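Local coordinates for uncharacterized protein (Bacteroides eggerthii, PDB 4FTD), which is of unknown function but joins an immunoglobulin-like domain to a six-bladed beta-propeller and may take part in carbohydrate metabolism, at residues Leu165-Ser168 with Asp169-Gly173; Tyr122-Ser125 with Gly126-Tyr130; Ser131-Thr135 with Asn136-Cys140; Tyr219-Thr222 with Pro223-Pro227. All blocks are in the same frame, centred on the assembly; numbering follows the deposited sequence. Where two conformers were deposited one is given.

Contact 1. Residues Leu165-Ser168 with Asp169-Gly173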
loop_
_atom_site.group_PDB
_atom_site.type_symbol
_atom_site.label_atom_id
_atom_site.label_comp_id
_atom_site.label_asym_id
_atom_site.label_seq_id
_atom_site.Cartn_x
_atom_site.Cartn_y
_atom_site.Cartn_z
ATOM N N LEU A 165 15.563 -6.214 -12.356
ATOM C CA LEU A 165 16.499 -6.177 -11.258
ATOM C C LEU A 165 15.894 -7.126 -10.220
ATOM O O LEU A 165 14.748 -6.994 -9.836
ATOM C CB LEU A 165 16.568 -4.760 -10.735
ATOM C CG LEU A 165 17.036 -3.612 -11.654
ATOM C CD1 LEU A 165 16.753 -2.260 -11.020
ATOM C CD2 LEU A 165 18.541 -3.736 -11.928
ATOM N N LYS A 166 16.646 -8.108 -9.801
ATOM C CA LYS A 166 16.165 -9.047 -8.802
ATOM C C LYS A 166 16.096 -8.292 -7.454
ATOM O O LYS A 166 17.054 -7.625 -7.031
ATOM C CB LYS A 166 17.131 -10.236 -8.745
ATOM C CG LYS A 166 16.468 -11.598 -8.672
ATOM C CD LYS A 166 17.428 -12.732 -8.315
ATOM C CE LYS A 166 18.702 -12.799 -9.150
ATOM N NZ LYS A 166 18.461 -12.937 -10.613
ATOM N N VAL A 167 14.942 -8.336 -6.811
ATOM C CA VAL A 167 14.753 -7.672 -5.512
ATOM C C VAL A 167 15.758 -8.160 -4.443
ATOM O O VAL A 167 16.303 -7.338 -3.702
ATOM C CB VAL A 167 13.304 -7.787 -5.027
ATOM C CG1 VAL A 167 13.193 -7.265 -3.593
ATOM C CG2 VAL A 167 12.405 -6.997 -5.987
ATOM N N SER A 168 16.066 -9.446 -4.411
ATOM C CA SER A 168 17.083 -9.949 -3.444
ATOM C C SER A 168 18.451 -9.267 -3.664
ATOM O O SER A 168 19.151 -8.968 -2.696
ATOM C CB SER A 168 17.215 -11.464 -3.492
ATOM O OG SER A 168 17.508 -11.865 -4.797
ATOM N N ASP A 169 18.814 -8.987 -4.920
ATOM C CA ASP A 169 20.034 -8.209 -5.213
ATOM C C ASP A 169 19.935 -6.765 -4.751
ATOM O O ASP A 169 20.841 -6.265 -4.099
ATOM C CB ASP A 169 20.359 -8.223 -6.697
ATOM C CG ASP A 169 20.864 -9.571 -7.182
ATOM O OD1 ASP A 169 21.300 -10.388 -6.361
ATOM O OD2 ASP A 169 20.842 -9.800 -8.412
ATOM N N LEU A 170 18.847 -6.091 -5.095
ATOM C CA LEU A 170 18.632 -4.711 -4.649
ATOM C C LEU A 170 18.628 -4.528 -3.115
ATOM O O LEU A 170 19.077 -3.503 -2.620
ATOM C CB LEU A 170 17.322 -4.171 -5.177
ATOM C CG LEU A 170 17.169 -4.004 -6.685
ATOM C CD1 LEU A 170 15.717 -3.680 -7.020
ATOM C CD2 LEU A 170 18.096 -2.961 -7.284
ATOM N N LYS A 171 18.100 -5.499 -2.372
ATOM C CA LYS A 171 18.114 -5.422 -0.907
ATOM C C LYS A 171 19.540 -5.422 -0.364
ATOM O O LYS A 171 19.767 -4.896 0.699
ATOM C CB LYS A 171 17.305 -6.544 -0.258
ATOM C CG LYS A 171 15.790 -6.429 -0.447
ATOM C CD LYS A 171 15.056 -7.641 0.163
ATOM C CE LYS A 171 13.547 -7.480 0.003
ATOM N NZ LYS A 171 12.686 -8.627 0.435
ATOM N N ARG A 172 20.475 -6.021 -1.100
ATOM C CA ARG A 172 21.884 -6.029 -0.730
ATOM C C ARG A 172 22.621 -4.853 -1.391
ATOM O O ARG A 172 23.829 -4.774 -1.343
ATOM C CB ARG A 172 22.509 -7.371 -1.125
ATOM C CG ARG A 172 21.830 -8.575 -0.480
ATOM C CD ARG A 172 22.403 -9.906 -0.947
ATOM N NE ARG A 172 22.346 -10.044 -2.398
ATOM C CZ ARG A 172 23.419 -10.113 -3.171
ATOM N NH1 ARG A 172 24.615 -10.092 -2.619
ATOM N NH2 ARG A 172 23.294 -10.218 -4.484
ATOM N N GLY A 173 21.883 -3.925 -1.993
ATOM C CA GLY A 173 22.467 -2.770 -2.673
ATOM C C GLY A 173 23.151 -3.094 -3.995
ATOM O O GLY A 173 23.890 -2.281 -4.505
HETATM O O HOH W 1 19.448 -8.130 -10.208
HETATM O O HOH W 2 20.209 -12.211 -4.832
#
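L170 turns back over L165 where strand 163-166 runs into the short helix 167-171. CD1 of L170 lies 4.0 Å from CB of L165, and the two side chains cross at about a right angle, their branched ends suited to filling the corner between strand and helix. Farther along, K171 is extended from CG to NZ (chi2 to chi4 all near 180°), which brings its CE within 3.6 Å of CG1 of V167. The polar flank is built round D169. Its OD1 receives NH2 of R172 at 2.7 Å in a salt bridge, the nitrogen standing above the carboxylate plane while the oxygen lies in the plane of the guanidinium; R172 was modelled in two conformers, so the bridge is certain only for the one described, and E174 is a second anionic partner. One water accepts from K166 N and donates to OD2 of D169; another links OD1 of D169 to OG of S168. A carboxylate in this first turn would probably be favoured by the helix N-terminus, where K166 is the N-cap. Backbone bonds set the frame: L170 N meets K166 O at 3.1 Å, nearly straight at 169°, and K171 N meets V167 O at 2.9 Å. The helix ends in a Schellman motif, with G173 N bonded to L170 O and E174 N reaching D169 O; G173 has a positive phi, which glycine takes up readily. L165 rests on V150 and L170 on V148 of strand 147-152, both leucines touch F440 of strand 439-446, and L170 also meets F124 of strand 120-125, so this strand-to-helix corner of one blade also touches the neighbouring closing blade.

Contact 2. Residues Tyr122-Ser125 with Gly126-Tyr130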
loop_
_atom_site.group_PDB
_atom_site.type_symbol
_atom_site.label_atom_id
_atom_site.label_comp_id
_atom_site.label_asym_id
_atom_site.label_seq_id
_atom_site.Cartn_x
_atom_site.Cartn_y
_atom_site.Cartn_z
ATOM N N TYR A 122 14.085 0.192 1.024
ATOM C CA TYR A 122 15.136 -0.033 0.039
ATOM C C TYR A 122 14.932 1.067 -0.992
ATOM O O TYR A 122 14.014 1.018 -1.839
ATOM C CB TYR A 122 15.042 -1.427 -0.561
ATOM C CG TYR A 122 15.075 -2.485 0.506
ATOM C CD1 TYR A 122 16.263 -2.816 1.168
ATOM C CD2 TYR A 122 13.914 -3.135 0.887
ATOM C CE1 TYR A 122 16.288 -3.790 2.168
ATOM C CE2 TYR A 122 13.925 -4.093 1.884
ATOM C CZ TYR A 122 15.094 -4.421 2.520
ATOM O OH TYR A 122 15.003 -5.409 3.468
ATOM N N ASN A 123 15.780 2.080 -0.893
ATOM C CA ASN A 123 15.628 3.317 -1.636
ATOM C C ASN A 123 16.511 3.456 -2.867
ATOM O O ASN A 123 17.726 3.382 -2.760
ATOM C CB ASN A 123 15.927 4.474 -0.716
ATOM C CG ASN A 123 15.686 5.810 -1.389
ATOM O OD1 ASN A 123 14.784 5.958 -2.205
ATOM N ND2 ASN A 123 16.469 6.786 -1.018
ATOM N N PHE A 124 15.869 3.681 -4.013
ATOM C CA PHE A 124 16.568 3.961 -5.292
ATOM C C PHE A 124 16.059 5.279 -5.883
ATOM O O PHE A 124 15.833 5.380 -7.091
ATOM C CB PHE A 124 16.505 2.778 -6.259
ATOM C CG PHE A 124 17.158 1.549 -5.684
ATOM C CD1 PHE A 124 16.446 0.729 -4.802
ATOM C CD2 PHE A 124 18.504 1.292 -5.909
ATOM C CE1 PHE A 124 17.043 -0.340 -4.191
ATOM C CE2 PHE A 124 19.115 0.218 -5.299
ATOM C CZ PHE A 124 18.393 -0.600 -4.432
ATOM N N SER A 125 15.952 6.272 -4.990
ATOM C CA SER A 125 15.501 7.632 -5.307
ATOM C C SER A 125 16.384 8.616 -4.581
ATOM O O SER A 125 17.254 8.201 -3.824
ATOM C CB SER A 125 14.026 7.852 -4.934
ATOM O OG SER A 125 13.806 8.014 -3.533
ATOM N N GLY A 126 16.145 9.914 -4.817
ATOM C CA GLY A 126 16.834 10.998 -4.138
ATOM C C GLY A 126 18.306 10.884 -4.405
ATOM O O GLY A 126 18.706 10.691 -5.541
ATOM N N ASP A 127 19.103 10.924 -3.350
ATOM C CA ASP A 127 20.538 10.701 -3.460
ATOM C C ASP A 127 20.934 9.352 -4.024
ATOM O O ASP A 127 22.060 9.213 -4.450
ATOM C CB ASP A 127 21.250 10.844 -2.097
ATOM C CG ASP A 127 21.589 12.290 -1.749
ATOM O OD1 ASP A 127 21.147 13.220 -2.460
ATOM O OD2 ASP A 127 22.323 12.489 -0.756
ATOM N N ASN A 128 20.072 8.353 -3.992
ATOM C CA ASN A 128 20.425 7.070 -4.569
ATOM C C ASN A 128 19.615 6.753 -5.851
ATOM O O ASN A 128 19.384 5.568 -6.152
ATOM C CB ASN A 128 20.274 5.966 -3.517
ATOM C CG ASN A 128 20.994 4.665 -3.914
ATOM O OD1 ASN A 128 22.128 4.690 -4.420
ATOM N ND2 ASN A 128 20.330 3.530 -3.717
ATOM N N ILE A 129 19.174 7.796 -6.575
ATOM C CA ILE A 129 18.315 7.665 -7.771
ATOM C C ILE A 129 18.836 6.601 -8.753
ATOM O O ILE A 129 19.986 6.642 -9.127
ATOM C CB ILE A 129 18.143 9.037 -8.506
ATOM C CG1 ILE A 129 17.097 8.923 -9.633
ATOM C CG2 ILE A 129 19.498 9.596 -8.977
ATOM C CD1 ILE A 129 16.763 10.229 -10.324
ATOM N N TYR A 130 18.009 5.612 -9.120
ATOM C CA TYR A 130 18.397 4.603 -10.107
ATOM C C TYR A 130 18.790 5.336 -11.408
ATOM O O TYR A 130 18.031 6.165 -11.897
ATOM C CB TYR A 130 17.266 3.588 -10.342
ATOM C CG TYR A 130 17.721 2.470 -11.205
ATOM C CD1 TYR A 130 18.605 1.529 -10.726
ATOM C CD2 TYR A 130 17.291 2.358 -12.544
ATOM C CE1 TYR A 130 19.066 0.507 -11.536
ATOM C CE2 TYR A 130 17.788 1.350 -13.367
ATOM C CZ TYR A 130 18.635 0.413 -12.851
ATOM O OH TYR A 130 19.100 -0.571 -13.653
#
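The side-chain amide of N128 lies alongside the ring of F124, the two planes 40° apart and ND2 3.6 Å from CD2 in an oblique approach; the ring of F440 also meets F124, at about 25°. N128 holds this place through a nearly straight bond of 2.8 Å from ND2 to N123 O, lying in both the amide and the carbonyl planes. With CG anti to the backbone N (chi1 -164°), the amide is carried back toward the strand. N128 N also donates to S125 O at 2.8 Å, closing a tight turn whose first corner, G126, has the positive phi that suits glycine. Y130 N then returns to F124 O at 3.0 Å, while its hydroxyl bonds H163. Between alternate residues, OG of the buried S125 donates to OD1 of N123 at 2.6 Å, on a lone pair. With the hydroxyl gone, as in an alanine here, OD1 of N123 is likely to lose its short bond and keep the weak one from S125 N, its amide freer to turn. Strand 120-125 is outermost, pairing with 439-446, beyond which lie 426-435 and 412-420; the propeller's first strand completes a blade of its last three, the "Velcro" closure of beta-propellers, from which this turn leads to the next blade.

Contact 3. Residues Ser131-Thr135 with Asn136-Cys140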
loop_
_atom_site.group_PDB
_atom_site.type_symbol
_atom_site.label_atom_id
_atom_site.label_comp_id
_atom_site.label_asym_id
_atom_site.label_seq_id
_atom_site.Cartn_x
_atom_site.Cartn_y
_atom_site.Cartn_z
ATOM N N SER A 131 19.984 5.060 -11.940
ATOM C CA SER A 131 20.599 5.920 -12.986
ATOM C C SER A 131 19.716 6.084 -14.226
ATOM O O SER A 131 19.591 7.182 -14.754
ATOM C CB SER A 131 22.007 5.401 -13.395
ATOM O OG SER A 131 21.845 4.087 -13.913
ATOM N N ASP A 132 19.060 5.014 -14.656
ATOM C CA ASP A 132 18.112 5.120 -15.823
ATOM C C ASP A 132 16.922 6.017 -15.599
ATOM O O ASP A 132 16.422 6.644 -16.526
ATOM C CB ASP A 132 17.676 3.760 -16.304
ATOM C CG ASP A 132 18.840 2.947 -16.817
ATOM O OD1 ASP A 132 19.773 3.494 -17.439
ATOM O OD2 ASP A 132 18.828 1.733 -16.589
ATOM N N PHE A 133 16.532 6.141 -14.340
ATOM C CA PHE A 133 15.509 7.087 -13.933
ATOM C C PHE A 133 15.937 8.534 -13.752
ATOM O O PHE A 133 15.133 9.327 -13.312
ATOM C CB PHE A 133 14.782 6.602 -12.650
ATOM C CG PHE A 133 13.734 5.601 -12.925
ATOM C CD1 PHE A 133 12.583 6.003 -13.531
ATOM C CD2 PHE A 133 13.893 4.276 -12.563
ATOM C CE1 PHE A 133 11.594 5.112 -13.827
ATOM C CE2 PHE A 133 12.915 3.360 -12.850
ATOM C CZ PHE A 133 11.754 3.785 -13.485
ATOM N N ALA A 134 17.167 8.873 -14.073
ATOM C CA ALA A 134 17.609 10.235 -14.003
ATOM C C ALA A 134 17.253 10.980 -15.274
ATOM O O ALA A 134 17.437 12.156 -15.302
ATOM C CB ALA A 134 19.099 10.310 -13.740
ATOM N N THR A 135 16.739 10.331 -16.316
ATOM C CA THR A 135 16.343 11.042 -17.568
ATOM C C THR A 135 14.946 10.698 -17.920
ATOM O O THR A 135 14.398 9.765 -17.387
ATOM C CB THR A 135 17.252 10.728 -18.779
ATOM O OG1 THR A 135 16.869 9.504 -19.416
ATOM C CG2 THR A 135 18.728 10.661 -18.360
ATOM N N ASN A 136 14.365 11.426 -18.857
ATOM C CA ASN A 136 13.022 11.084 -19.295
ATOM C C ASN A 136 12.999 9.960 -20.335
ATOM O O ASN A 136 11.994 9.723 -20.971
ATOM C CB ASN A 136 12.267 12.321 -19.720
ATOM C CG ASN A 136 12.793 12.934 -20.969
ATOM O OD1 ASN A 136 13.703 12.412 -21.619
ATOM N ND2 ASN A 136 12.197 14.052 -21.343
ATOM N N TYR A 137 14.128 9.289 -20.543
ATOM C CA TYR A 137 14.142 8.077 -21.398
ATOM C C TYR A 137 13.624 6.832 -20.683
ATOM O O TYR A 137 13.447 5.813 -21.297
ATOM C CB TYR A 137 15.533 7.858 -22.032
ATOM C CG TYR A 137 15.688 8.763 -23.221
ATOM C CD1 TYR A 137 15.897 10.120 -23.037
ATOM C CD2 TYR A 137 15.549 8.291 -24.516
ATOM C CE1 TYR A 137 16.016 10.983 -24.119
ATOM C CE2 TYR A 137 15.652 9.145 -25.614
ATOM C CZ TYR A 137 15.866 10.498 -25.404
ATOM O OH TYR A 137 16.013 11.382 -26.460
ATOM N N THR A 138 13.364 6.929 -19.388
ATOM C CA THR A 138 12.700 5.849 -18.642
ATOM C C THR A 138 11.536 6.491 -17.914
ATOM O O THR A 138 11.735 7.373 -17.092
ATOM C CB THR A 138 13.633 5.217 -17.564
ATOM O OG1 THR A 138 14.777 4.638 -18.173
ATOM C CG2 THR A 138 12.878 4.152 -16.747
ATOM N N ARG A 139 10.329 6.056 -18.231
ATOM C CA ARG A 139 9.080 6.646 -17.680
ATOM C C ARG A 139 8.224 5.659 -16.925
ATOM O O ARG A 139 7.134 5.977 -16.445
ATOM C CB ARG A 139 8.277 7.259 -18.817
ATOM C CG ARG A 139 9.048 8.345 -19.511
ATOM C CD ARG A 139 8.229 9.077 -20.558
ATOM N NE ARG A 139 9.131 10.034 -21.229
ATOM C CZ ARG A 139 8.727 10.955 -22.102
ATOM N NH1 ARG A 139 7.460 11.081 -22.396
ATOM N NH2 ARG A 139 9.595 11.746 -22.693
ATOM N N CYS A 140 8.737 4.449 -16.747
ATOM C CA CYS A 140 7.981 3.419 -16.097
ATOM C C CYS A 140 8.845 2.354 -15.452
ATOM O O CYS A 140 9.806 1.895 -16.042
ATOM C CB CYS A 140 7.119 2.723 -17.119
ATOM S SG CYS A 140 5.839 1.581 -16.507
HETATM O O HOH W 3 13.135 8.656 -15.256
#
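An ST turn at T135 begins the type I beta turn T135-T138, which feeds the chain into strand 138-143: OG1 of T135 accepts Y137 N at 3.0 Å, with an N-H...O angle of 158°. A threonine suits the position because its hydroxyl, at chi1 83°, stands between the backbone N and carbonyl carbon, which turns it to the amide of Y137. T138 then uses both branches. Its CG2 sits over one face of the F133 ring, 3.6 Å from the centroid in a CH-pi contact, displaced toward the rim near CE1. Its OG1 stands 3.1 Å from D132 O, though another acceptor competes for the proton. A water lies between the carbonyls of the turn, 2.7 Å from T135 O and near T138 O as well. R139 NE donates to N136 O at 2.9 Å, the oxygen lying in the guanidinium plane. Farther out, D132 spends its carboxylate on N158 and H160, and N136 bonds N409, while F133 and T138 both pack on V150. The arrangement is that of a blade-to-blade connection in a beta-propeller, where a short 3-10 segment and a turn deliver the chain to the first strand of a four-stranded blade.

Contact 4. Residues Tyr219-Thr222 with Pro223-Pro227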
loop_
_atom_site.group_PDB
_atom_site.type_symbol
_atom_site.label_atom_id
_atom_site.label_comp_id
_atom_site.label_asym_id
_atom_site.label_seq_id
_atom_site.Cartn_x
_atom_site.Cartn_y
_atom_site.Cartn_z
ATOM N N TYR A 219 4.810 -9.313 -24.831
ATOM C CA TYR A 219 4.692 -10.214 -23.709
ATOM C C TYR A 219 5.906 -11.128 -23.592
ATOM O O TYR A 219 6.365 -11.694 -24.605
ATOM C CB TYR A 219 3.432 -11.080 -23.937
ATOM C CG TYR A 219 3.175 -12.211 -22.932
ATOM C CD1 TYR A 219 2.450 -11.987 -21.766
ATOM C CD2 TYR A 219 3.548 -13.516 -23.213
ATOM C CE1 TYR A 219 2.176 -13.018 -20.883
ATOM C CE2 TYR A 219 3.286 -14.542 -22.322
ATOM C CZ TYR A 219 2.597 -14.280 -21.156
ATOM O OH TYR A 219 2.313 -15.280 -20.256
ATOM N N TRP A 220 6.397 -11.291 -22.361
ATOM C CA TRP A 220 7.441 -12.238 -22.028
ATOM C C TRP A 220 6.887 -13.183 -20.984
ATOM O O TRP A 220 6.486 -12.745 -19.886
ATOM C CB TRP A 220 8.657 -11.519 -21.414
ATOM C CG TRP A 220 9.488 -10.812 -22.413
ATOM C CD1 TRP A 220 10.687 -11.232 -22.933
ATOM C CD2 TRP A 220 9.225 -9.537 -22.980
ATOM N NE1 TRP A 220 11.154 -10.318 -23.839
ATOM C CE2 TRP A 220 10.285 -9.251 -23.870
ATOM C CE3 TRP A 220 8.173 -8.611 -22.855
ATOM C CZ2 TRP A 220 10.333 -8.075 -24.610
ATOM C CZ3 TRP A 220 8.239 -7.438 -23.587
ATOM C CH2 TRP A 220 9.301 -7.184 -24.449
ATOM N N GLU A 221 6.853 -14.461 -21.313
ATOM C CA GLU A 221 6.347 -15.487 -20.394
ATOM C C GLU A 221 7.187 -15.533 -19.126
ATOM O O GLU A 221 6.670 -15.559 -18.011
ATOM C CB GLU A 221 6.389 -16.858 -21.103
ATOM C CG GLU A 221 5.899 -18.055 -20.295
ATOM C CD GLU A 221 4.390 -18.126 -20.125
ATOM O OE1 GLU A 221 3.622 -17.692 -21.029
ATOM O OE2 GLU A 221 3.962 -18.657 -19.076
ATOM N N THR A 222 8.498 -15.553 -19.329
ATOM C CA THR A 222 9.483 -15.531 -18.273
ATOM C C THR A 222 10.568 -14.508 -18.667
ATOM O O THR A 222 10.672 -14.139 -19.834
ATOM C CB THR A 222 10.216 -16.905 -18.134
ATOM O OG1 THR A 222 11.173 -17.042 -19.192
ATOM C CG2 THR A 222 9.257 -18.109 -18.159
ATOM N N PRO A 223 11.442 -14.129 -17.724
ATOM C CA PRO A 223 12.521 -13.176 -18.007
ATOM C C PRO A 223 13.482 -13.534 -19.114
ATOM O O PRO A 223 14.057 -12.640 -19.715
ATOM C CB PRO A 223 13.286 -13.135 -16.687
ATOM C CG PRO A 223 12.211 -13.340 -15.657
ATOM C CD PRO A 223 11.323 -14.385 -16.271
ATOM N N THR A 224 13.663 -14.827 -19.378
ATOM C CA THR A 224 14.600 -15.293 -20.402
ATOM C C THR A 224 13.874 -15.687 -21.703
ATOM O O THR A 224 14.501 -16.163 -22.624
ATOM C CB THR A 224 15.463 -16.470 -19.853
ATOM O OG1 THR A 224 14.605 -17.489 -19.357
ATOM C CG2 THR A 224 16.376 -16.024 -18.696
ATOM N N SER A 225 12.566 -15.434 -21.805
ATOM C CA SER A 225 11.765 -15.852 -22.991
ATOM C C SER A 225 12.017 -14.941 -24.185
ATOM O O SER A 225 12.429 -13.815 -24.016
ATOM C CB SER A 225 10.263 -15.765 -22.661
ATOM O OG SER A 225 9.947 -16.615 -21.579
ATOM N N ASN A 226 11.707 -15.429 -25.381
ATOM C CA ASN A 226 11.604 -14.576 -26.559
ATOM C C ASN A 226 10.395 -13.684 -26.356
ATOM O O ASN A 226 9.406 -14.119 -25.742
ATOM C CB ASN A 226 11.364 -15.365 -27.840
ATOM C CG ASN A 226 12.434 -16.414 -28.100
ATOM O OD1 ASN A 226 13.594 -16.229 -27.800
ATOM N ND2 ASN A 226 12.028 -17.518 -28.667
ATOM N N PRO A 227 10.439 -12.455 -26.880
ATOM C CA PRO A 227 9.294 -11.586 -26.815
ATOM C C PRO A 227 8.164 -12.125 -27.741
ATOM O O PRO A 227 8.479 -12.684 -28.770
ATOM C CB PRO A 227 9.844 -10.269 -27.384
ATOM C CG PRO A 227 10.921 -10.693 -28.340
ATOM C CD PRO A 227 11.554 -11.844 -27.634
HETATM O O HOH W 4 7.189 -14.978 -24.106
#
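P223 takes the first corner of the type I beta turn T222-S225, which begins the link between the antiparallel strands 215-220 and 228-233 of one propeller blade. Its fixed phi suits that corner, although CD presses on CB of T222 at a tight 3.3 Å. T224 occupies the second corner. S225 closes the turn: its N donates to T222 O at 3.0 Å from above the carbonyl plane, and its OG shares a 2.7 Å hydrogen bond with OG1 of T222, either hydroxyl able to give the proton. T222 suits this pairing because its OG1, held between the backbone N and carbonyl carbon (chi1 76°), reaches S225 OG across the turn. The carbonyl of S225 faces the indole edge, O lying 3.3 Å from CD1 of W220. N226 contributes its carbonyl, which a water joins to E221 N. P227 then crosses the indole obliquely, its CA over the five-membered ring at 4.0 Å from the centroid in a CH-pi contact. A serine in place of W220 would probably leave P227 without this apolar face and D181 O without the NE1 donor it now has. The compact, rigid proline ring can lie close on the indole, its CB within 3.6 Å of CZ2 of W220.

Overall arrangement
All four contacts are local, partly buried arrangements in the propeller; contact 3 is the most buried, with four of seven touching residues buried and one exposed, contact 4 the least, with two of nine buried. Contacts 1 and 2 touch at several points: F124, Y122 and Y130 meet L170, K171 and L165, joining the closing blade to the next. Contact 3 touches contact 2 where I129 meets A134, and shares a sheet with contact 1, since strands 138-143 and 163-166 flank strand 147-152. Contact 4 stands apart on another blade. A salt bridge marks contact 1, an asparagine amide braces contact 2, and contacts 3 and 4 pair threonine hydroxyls with CH-pi contacts; waters bridge contacts 1, 3 and 4.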